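Local structure of flagellar motor switch protein FliG (Aquifex aeolicus, 3HJL) at residues K47-V52 with K87-T92. The protein probably forms part of the rotor-mounted switch complex at the base of the flagellar basal body, which sets the direction of flagellar rotation. Residues are numbered along the deposited sequence; the frame is centred on the assembly and turned at random.
Sequences KDLESV and KVIPPT
Leu49 meets Val88 and Ile89 through one methyl group. Its CD1 lies 3.7 Å from Val88 CG1 and 4.2 Å from Ile89 CG1, and the side chains cross at a slant. With CG anti to the carbonyl carbon (chi1 -75°), the Leu49 chain carries CD1 to Val88 CG1. A second apolar contact joins Val52 and Ile89, whose CG2 methyls are 3.7 Å apart. Ile89 uses a different branch for each partner: CG1 for Leu49 and CG2 for Val52.

The ring of Pro90 packs on the backbone of residues 49-51. Its CG is 3.7 Å from Leu49 O, and its CD lies near Leu49 CB and Glu50 O. The Pro90 carbonyl oxygen takes two modest contacts from the 47-52 loop. Val52 N donates a weak hydrogen bond to Pro90 O (3.3 Å, N-H...O angle 159°). Ser51 CA adds a CH...O contact to that same oxygen at 3.4 Å. With an alanine here, the CG and CD atoms against Leu49 O and Glu50 O are gone, which would probably open a gap beside the 47-52 loop and let the backbone turn more freely.

Ser51 CB lies 3.3 Å from Pro91 O, and its OG comes near Thr92 CA and CG2. Farther along, Thr92 CG2 rests 3.7 Å from Val52 C. Thr92 is the N-cap of helix 93-114. Its OG1 sits between the backbone N and the carbonyl carbon (chi1 66°), where it accepts a hydrogen bond from Glu95 N, while CG2, anti to the carbonyl carbon, lies against Val52.

The contact is at the surface of the FliG N-terminal domain. The 47-52 loop, which links helices 36-47 and 54-70, packs on the C-terminal end of helix 78-88 and the turn that leads to helix 93-114. Leu49 and Val88 also touch Val17 of helix 7-21, and Val52 and Ile89 touch Ile57 of helix 54-70.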
# COMPACT_ATOMS: atom_id res chain seq x y z
N LYS A 47 -19.76 -38.67 9.62
CA LYS A 47 -20.25 -37.56 10.44
C LYS A 47 -19.31 -37.23 11.61
O LYS A 47 -19.17 -36.06 11.98
CB LYS A 47 -21.65 -37.88 11.00
CG LYS A 47 -22.34 -36.70 11.69
CD LYS A 47 -23.72 -37.05 12.21
CE LYS A 47 -24.36 -35.84 12.91
NZ LYS A 47 -25.64 -36.19 13.60
N ASP A 48 -18.68 -38.24 12.19
CA ASP A 48 -17.80 -38.06 13.35
C ASP A 48 -16.31 -37.87 12.97
O ASP A 48 -15.44 -37.93 13.84
CB ASP A 48 -17.97 -39.27 14.29
CG ASP A 48 -17.52 -39.00 15.71
OD1 ASP A 48 -17.96 -37.99 16.30
OD2 ASP A 48 -16.73 -39.81 16.24
N LEU A 49 -16.02 -37.60 11.70
CA LEU A 49 -14.64 -37.37 11.26
C LEU A 49 -14.03 -36.12 11.90
O LEU A 49 -14.71 -35.11 12.08
CB LEU A 49 -14.55 -37.22 9.74
CG LEU A 49 -14.66 -38.45 8.83
CD1 LEU A 49 -14.80 -38.00 7.37
CD2 LEU A 49 -13.46 -39.37 8.99
N GLU A 50 -12.74 -36.21 12.24
CA GLU A 50 -11.98 -35.06 12.72
C GLU A 50 -11.75 -34.10 11.55
O GLU A 50 -11.70 -34.52 10.40
CB GLU A 50 -10.63 -35.49 13.31
CG GLU A 50 -10.69 -35.98 14.74
CD GLU A 50 -9.33 -36.44 15.25
OE1 GLU A 50 -8.72 -35.72 16.07
OE2 GLU A 50 -8.84 -37.49 14.78
N SER A 51 -11.62 -32.81 11.86
CA SER A 51 -11.36 -31.80 10.85
C SER A 51 -9.90 -31.90 10.40
O SER A 51 -9.02 -32.25 11.20
CB SER A 51 -11.65 -30.40 11.39
OG SER A 51 -10.87 -30.15 12.54
N VAL A 52 -9.64 -31.61 9.12
CA VAL A 52 -8.31 -31.70 8.54
C VAL A 52 -8.04 -30.51 7.62
O VAL A 52 -8.90 -30.17 6.82
CB VAL A 52 -8.17 -32.98 7.69
CG1 VAL A 52 -6.77 -33.07 7.08
CG2 VAL A 52 -8.48 -34.22 8.53
N LYS A 87 -15.90 -32.27 0.73
CA LYS A 87 -17.20 -32.00 1.35
C LYS A 87 -17.42 -32.87 2.60
O LYS A 87 -18.03 -32.44 3.57
CB LYS A 87 -18.37 -32.23 0.37
CG LYS A 87 -18.28 -31.52 -1.00
CD LYS A 87 -17.71 -30.09 -0.95
CE LYS A 87 -18.60 -29.13 -0.15
NZ LYS A 87 -18.12 -27.71 -0.25
N VAL A 88 -16.93 -34.11 2.54
CA VAL A 88 -17.09 -35.07 3.62
C VAL A 88 -16.25 -34.68 4.85
O VAL A 88 -16.78 -34.57 5.95
CB VAL A 88 -16.67 -36.50 3.15
CG1 VAL A 88 -16.78 -37.50 4.30
CG2 VAL A 88 -17.52 -36.94 1.97
N ILE A 89 -14.95 -34.48 4.63
CA ILE A 89 -14.00 -34.18 5.70
C ILE A 89 -14.16 -32.69 6.07
O ILE A 89 -13.88 -31.83 5.24
CB ILE A 89 -12.52 -34.44 5.26
CG1 ILE A 89 -12.35 -35.88 4.72
CG2 ILE A 89 -11.56 -34.19 6.43
CD1 ILE A 89 -10.94 -36.21 4.24
N PRO A 90 -14.62 -32.39 7.32
CA PRO A 90 -14.91 -30.98 7.67
C PRO A 90 -13.67 -30.08 7.79
O PRO A 90 -12.56 -30.58 7.95
CB PRO A 90 -15.62 -31.10 9.02
CG PRO A 90 -15.11 -32.36 9.60
CD PRO A 90 -14.86 -33.29 8.46
N PRO A 91 -13.87 -28.74 7.72
CA PRO A 91 -12.76 -27.81 7.83
C PRO A 91 -12.39 -27.54 9.29
O PRO A 91 -13.20 -27.77 10.19
CB PRO A 91 -13.29 -26.55 7.16
CG PRO A 91 -14.74 -26.58 7.44
CD PRO A 91 -15.15 -28.02 7.52
N THR A 92 -11.17 -27.03 9.51
CA THR A 92 -10.65 -26.76 10.86
C THR A 92 -11.19 -25.42 11.38
O THR A 92 -11.67 -24.60 10.61
CB THR A 92 -9.10 -26.71 10.85
OG1 THR A 92 -8.67 -25.58 10.08
CG2 THR A 92 -8.51 -27.96 10.25